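Local structure of aminoglycoside 6-adenylyltransferase (Bacillus subtilis, 2PBE) at residues D156-V168 with F179-L192. The protein transfers the AMP or GMP group of ATP or GTP to the 6-hydroxyl of streptomycin, and adenylates streptidine likewise, giving the bacterium streptomycin resistance. Numbering follows the deposited sequence.
Sequences DCCNEFWMVSTYV and FAIDHLNEIVRPNL
Val168 and Val188 interlock between segments 156-168 and 179-192, which run antiparallel (159° between their directions) and whose axes come within 8.5 Å. Val168 is a knob in a hole made by Ala180, His183, Leu184 and Val188. Its CG1 lies 4.0 Å from Ala180 CB, and CG2 reaches His183 CB and Val188 CG2. Val188 returns the fit, entering among Phe161, Val164, Ser165 and Val168. With CG1 anti to the backbone N (chi1 176°), Val188 sends that methyl to Phe161 CE1 at 3.5 Å and leaves CG2 for Val168 and the backbone of Ser165. Asn191 lies farther along, its CB at the edge of the Phe161 ring and its amide group beside Cys157 and the Glu160 side chain. Such reciprocal knobs-into-holes packing of the two valines joins helices 151-173 and 177-204 into an antiparallel hairpin of the helical part of the enzyme, which lies apart from the main body of the beta-sheet. Helix 238-263 packs beside the pair: Phe252 stacks on the Phe161 ring, and Tyr249 is hydrogen-bonded to Ser165. Val164 crosses Ile187 at about a right angle, both valine methyls meeting Ile187 CG2. Toward the hairpin turn, Tyr167 points its ring edge at one face of His183 in a T-shaped pair, centroids 5.4 Å apart and planes at 75°. Tyr167 CB rests against His183 CD2.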
loop_
_atom_site.group_PDB
_atom_site.type_symbol
_atom_site.label_atom_id
_atom_site.label_comp_id
_atom_site.label_asym_id
_atom_site.label_seq_id
_atom_site.Cartn_x
_atom_site.Cartn_y
_atom_site.Cartn_z
ATOM N N ASP A 156 18.451 4.213 3.415
ATOM C CA ASP A 156 18.312 4.353 1.979
ATOM C C ASP A 156 17.153 5.290 1.605
ATOM O O ASP A 156 17.313 6.178 0.777
ATOM C CB ASP A 156 18.100 3.001 1.310
ATOM C CG ASP A 156 19.337 2.117 1.342
ATOM O OD1 ASP A 156 20.464 2.638 1.458
ATOM O OD2 ASP A 156 19.170 0.889 1.226
ATOM N N CYS A 157 15.995 5.110 2.225
ATOM C CA CYS A 157 14.861 5.973 1.905
ATOM C C CYS A 157 15.164 7.441 2.160
ATOM O O CYS A 157 14.738 8.305 1.393
ATOM C CB CYS A 157 13.627 5.576 2.705
ATOM S SG CYS A 157 12.137 6.465 2.185
ATOM N N CYS A 158 15.907 7.725 3.224
ATOM C CA CYS A 158 16.247 9.102 3.551
ATOM C C CYS A 158 17.289 9.624 2.564
ATOM O O CYS A 158 17.227 10.776 2.129
ATOM C CB CYS A 158 16.782 9.202 4.969
ATOM S SG CYS A 158 15.579 8.773 6.236
ATOM N N ASN A 159 18.238 8.768 2.199
ATOM C CA ASN A 159 19.290 9.146 1.275
ATOM C C ASN A 159 18.671 9.570 -0.049
ATOM O O ASN A 159 18.911 10.671 -0.528
ATOM C CB ASN A 159 20.238 7.964 1.078
ATOM C CG ASN A 159 21.544 8.362 0.421
ATOM O OD1 ASN A 159 22.580 8.503 1.080
ATOM N ND2 ASN A 159 21.499 8.551 -0.884
ATOM N N GLU A 160 17.837 8.707 -0.608
ATOM C CA GLU A 160 17.174 8.979 -1.877
ATOM C C GLU A 160 16.292 10.211 -1.805
ATOM O O GLU A 160 16.315 11.068 -2.695
ATOM C CB GLU A 160 16.322 7.774 -2.292
ATOM C CG GLU A 160 15.617 7.910 -3.641
ATOM C CD GLU A 160 16.569 7.886 -4.837
ATOM O OE1 GLU A 160 16.073 7.858 -5.986
ATOM O OE2 GLU A 160 17.806 7.905 -4.635
ATOM N N PHE A 161 15.501 10.292 -0.740
ATOM C CA PHE A 161 14.608 11.426 -0.544
ATOM C C PHE A 161 15.346 12.754 -0.657
ATOM O O PHE A 161 15.062 13.560 -1.531
ATOM C CB PHE A 161 13.967 11.383 0.833
ATOM C CG PHE A 161 13.050 12.542 1.102
ATOM C CD1 PHE A 161 11.743 12.530 0.595
ATOM C CD2 PHE A 161 13.493 13.668 1.818
ATOM C CE1 PHE A 161 10.871 13.624 0.792
ATOM C CE2 PHE A 161 12.631 14.781 2.027
ATOM C CZ PHE A 161 11.307 14.745 1.503
ATOM N N TRP A 162 16.295 12.971 0.246
ATOM C CA TRP A 162 17.035 14.217 0.250
ATOM C C TRP A 162 17.909 14.441 -0.972
ATOM O O TRP A 162 18.029 15.580 -1.439
ATOM C CB TRP A 162 17.845 14.322 1.535
ATOM C CG TRP A 162 16.972 14.350 2.740
ATOM C CD1 TRP A 162 16.666 13.289 3.554
ATOM C CD2 TRP A 162 16.234 15.463 3.240
ATOM N NE1 TRP A 162 15.780 13.676 4.533
ATOM C CE2 TRP A 162 15.492 15.000 4.370
ATOM C CE3 TRP A 162 16.119 16.814 2.849
ATOM C CZ2 TRP A 162 14.634 15.840 5.131
ATOM C CZ3 TRP A 162 15.251 17.676 3.608
ATOM C CH2 TRP A 162 14.521 17.168 4.742
HETATM N N MSE A 163 18.509 13.378 -1.503
HETATM C CA MSE A 163 19.353 13.550 -2.671
HETATM C C MSE A 163 18.573 14.002 -3.883
HETATM O O MSE A 163 18.893 15.032 -4.475
HETATM C CB MSE A 163 20.106 12.262 -2.998
HETATM C CG MSE A 163 21.093 12.388 -4.178
HETATM SE SE MSE A 163 22.527 13.726 -3.941
HETATM C CE MSE A 163 23.944 12.619 -3.186
ATOM N N VAL A 164 17.556 13.241 -4.261
ATOM C CA VAL A 164 16.778 13.585 -5.427
ATOM C C VAL A 164 16.104 14.926 -5.176
ATOM O O VAL A 164 15.771 15.677 -6.104
ATOM C CB VAL A 164 15.743 12.511 -5.708
ATOM C CG1 VAL A 164 14.843 12.929 -6.857
ATOM C CG2 VAL A 164 16.463 11.204 -6.032
ATOM N N SER A 165 15.920 15.225 -3.900
ATOM C CA SER A 165 15.294 16.466 -3.508
ATOM C C SER A 165 16.082 17.674 -4.026
ATOM O O SER A 165 15.490 18.703 -4.388
ATOM C CB SER A 165 15.200 16.519 -1.989
ATOM O OG SER A 165 14.500 17.662 -1.590
ATOM N N THR A 166 17.410 17.553 -4.068
ATOM C CA THR A 166 18.258 18.647 -4.554
ATOM C C THR A 166 18.071 18.885 -6.047
ATOM O O THR A 166 18.376 19.967 -6.559
ATOM C CB THR A 166 19.751 18.392 -4.336
ATOM O OG1 THR A 166 20.166 17.291 -5.149
ATOM C CG2 THR A 166 20.041 18.110 -2.884
ATOM N N TYR A 167 17.608 17.854 -6.747
ATOM C CA TYR A 167 17.374 17.976 -8.175
ATOM C C TYR A 167 16.193 18.915 -8.365
ATOM O O TYR A 167 16.169 19.703 -9.297
ATOM C CB TYR A 167 17.079 16.609 -8.787
ATOM C CG TYR A 167 18.237 15.604 -8.792
ATOM C CD1 TYR A 167 19.390 15.769 -7.966
ATOM C CD2 TYR A 167 18.159 14.443 -9.603
ATOM C CE1 TYR A 167 20.441 14.793 -7.951
ATOM C CE2 TYR A 167 19.210 13.461 -9.600
ATOM C CZ TYR A 167 20.338 13.649 -8.771
ATOM O OH TYR A 167 21.324 12.696 -8.758
ATOM N N VAL A 168 15.233 18.847 -7.448
ATOM C CA VAL A 168 14.046 19.700 -7.503
ATOM C C VAL A 168 14.437 21.150 -7.200
ATOM O O VAL A 168 13.888 22.108 -7.761
ATOM C CB VAL A 168 12.970 19.220 -6.471
ATOM C CG1 VAL A 168 11.696 20.049 -6.584
ATOM C CG2 VAL A 168 12.663 17.733 -6.709
ATOM N N PHE A 179 11.425 19.915 -14.996
ATOM C CA PHE A 179 12.451 18.989 -14.506
ATOM C C PHE A 179 12.186 18.770 -13.017
ATOM O O PHE A 179 12.203 17.637 -12.510
ATOM C CB PHE A 179 13.840 19.603 -14.701
ATOM C CG PHE A 179 14.978 18.723 -14.238
ATOM C CD1 PHE A 179 15.322 17.559 -14.960
ATOM C CD2 PHE A 179 15.749 19.080 -13.107
ATOM C CE1 PHE A 179 16.447 16.751 -14.564
ATOM C CE2 PHE A 179 16.869 18.288 -12.693
ATOM C CZ PHE A 179 17.224 17.125 -13.417
ATOM N N ALA A 180 11.917 19.873 -12.329
ATOM C CA ALA A 180 11.646 19.828 -10.903
ATOM C C ALA A 180 10.399 19.004 -10.592
ATOM O O ALA A 180 10.417 18.151 -9.692
ATOM C CB ALA A 180 11.497 21.237 -10.384
ATOM N N ILE A 181 9.336 19.244 -11.356
ATOM C CA ILE A 181 8.056 18.556 -11.177
ATOM C C ILE A 181 8.146 17.041 -11.367
ATOM O O ILE A 181 7.541 16.273 -10.620
ATOM C CB ILE A 181 6.992 19.125 -12.146
ATOM C CG1 ILE A 181 6.611 20.537 -11.706
ATOM C CG2 ILE A 181 5.739 18.255 -12.158
ATOM C CD1 ILE A 181 5.760 21.306 -12.701
ATOM N N ASP A 182 8.889 16.603 -12.371
ATOM C CA ASP A 182 8.995 15.169 -12.614
ATOM C C ASP A 182 9.704 14.451 -11.464
ATOM O O ASP A 182 9.320 13.344 -11.091
ATOM C CB ASP A 182 9.687 14.907 -13.962
ATOM C CG ASP A 182 8.798 15.255 -15.157
ATOM O OD1 ASP A 182 8.170 16.337 -15.147
ATOM O OD2 ASP A 182 8.727 14.460 -16.111
ATOM N N HIS A 183 10.719 15.083 -10.883
ATOM C CA HIS A 183 11.434 14.468 -9.777
ATOM C C HIS A 183 10.596 14.503 -8.500
ATOM O O HIS A 183 10.649 13.589 -7.670
ATOM C CB HIS A 183 12.772 15.167 -9.548
ATOM C CG HIS A 183 13.768 14.921 -10.635
ATOM N ND1 HIS A 183 14.049 13.655 -11.113
ATOM C CD2 HIS A 183 14.589 15.764 -11.301
ATOM C CE1 HIS A 183 15.004 13.730 -12.020
ATOM N NE2 HIS A 183 15.349 14.997 -12.153
ATOM N N LEU A 184 9.822 15.566 -8.338
ATOM C CA LEU A 184 8.972 15.675 -7.171
ATOM C C LEU A 184 7.909 14.571 -7.237
ATOM O O LEU A 184 7.734 13.784 -6.299
ATOM C CB LEU A 184 8.282 17.036 -7.139
ATOM C CG LEU A 184 7.277 17.204 -5.995
ATOM C CD1 LEU A 184 8.018 17.235 -4.666
ATOM C CD2 LEU A 184 6.455 18.468 -6.194
ATOM N N ASN A 185 7.205 14.522 -8.354
ATOM C CA ASN A 185 6.150 13.552 -8.532
ATOM C C ASN A 185 6.644 12.126 -8.578
ATOM O O ASN A 185 6.015 11.227 -8.022
ATOM C CB ASN A 185 5.385 13.844 -9.823
ATOM C CG ASN A 185 4.630 15.148 -9.763
ATOM O OD1 ASN A 185 4.344 15.755 -10.790
ATOM N ND2 ASN A 185 4.294 15.586 -8.553
ATOM N N GLU A 186 7.785 11.905 -9.215
ATOM C CA GLU A 186 8.256 10.545 -9.367
ATOM C C GLU A 186 9.175 9.972 -8.325
ATOM O O GLU A 186 9.295 8.757 -8.239
ATOM C CB GLU A 186 8.902 10.377 -10.745
ATOM C CG GLU A 186 7.976 10.733 -11.901
ATOM C CD GLU A 186 8.576 10.397 -13.249
ATOM O OE1 GLU A 186 9.734 10.810 -13.493
ATOM O OE2 GLU A 186 7.891 9.729 -14.063
ATOM N N ILE A 187 9.827 10.803 -7.529
ATOM C CA ILE A 187 10.746 10.262 -6.538
ATOM C C ILE A 187 10.599 10.802 -5.121
ATOM O O ILE A 187 10.449 10.039 -4.173
ATOM C CB ILE A 187 12.202 10.455 -7.022
ATOM C CG1 ILE A 187 12.388 9.719 -8.359
ATOM C CG2 ILE A 187 13.195 9.924 -5.985
ATOM C CD1 ILE A 187 13.600 10.168 -9.161
ATOM N N VAL A 188 10.650 12.120 -4.989
ATOM C CA VAL A 188 10.558 12.736 -3.676
ATOM C C VAL A 188 9.297 12.366 -2.920
ATOM O O VAL A 188 9.394 11.744 -1.868
ATOM C CB VAL A 188 10.685 14.250 -3.802
ATOM C CG1 VAL A 188 10.499 14.917 -2.452
ATOM C CG2 VAL A 188 12.061 14.572 -4.379
ATOM N N ARG A 189 8.125 12.745 -3.440
ATOM C CA ARG A 189 6.861 12.419 -2.782
ATOM C C ARG A 189 6.677 10.910 -2.613
ATOM O O ARG A 189 6.187 10.462 -1.576
ATOM C CB ARG A 189 5.668 13.001 -3.543
ATOM C CG ARG A 189 4.368 12.881 -2.768
ATOM C CD ARG A 189 3.160 13.394 -3.548
ATOM N NE ARG A 189 3.181 14.835 -3.778
ATOM C CZ ARG A 189 3.364 15.400 -4.969
ATOM N NH1 ARG A 189 3.547 14.639 -6.049
ATOM N NH2 ARG A 189 3.351 16.720 -5.083
ATOM N N PRO A 190 7.048 10.103 -3.626
ATOM C CA PRO A 190 6.865 8.662 -3.420
ATOM C C PRO A 190 7.670 8.107 -2.241
ATOM O O PRO A 190 7.268 7.116 -1.622
ATOM C CB PRO A 190 7.277 8.064 -4.768
ATOM C CG PRO A 190 6.803 9.113 -5.733
ATOM C CD PRO A 190 7.255 10.395 -5.062
ATOM N N ASN A 191 8.795 8.736 -1.917
ATOM C CA ASN A 191 9.578 8.244 -0.781
ATOM C C ASN A 191 8.958 8.731 0.530
ATOM O O ASN A 191 9.018 8.047 1.537
ATOM C CB ASN A 191 11.049 8.654 -0.888
ATOM C CG ASN A 191 11.862 7.667 -1.721
ATOM O OD1 ASN A 191 12.023 7.829 -2.929
ATOM N ND2 ASN A 191 12.357 6.622 -1.077
ATOM N N LEU A 192 8.339 9.904 0.507
ATOM C CA LEU A 192 7.664 10.418 1.686
ATOM C C LEU A 192 6.563 9.397 2.020
ATOM O O LEU A 192 6.353 9.042 3.185
ATOM C CB LEU A 192 7.043 11.783 1.382
ATOM C CG LEU A 192 5.929 12.259 2.319
ATOM C CD1 LEU A 192 6.449 12.351 3.766
ATOM C CD2 LEU A 192 5.419 13.621 1.847
#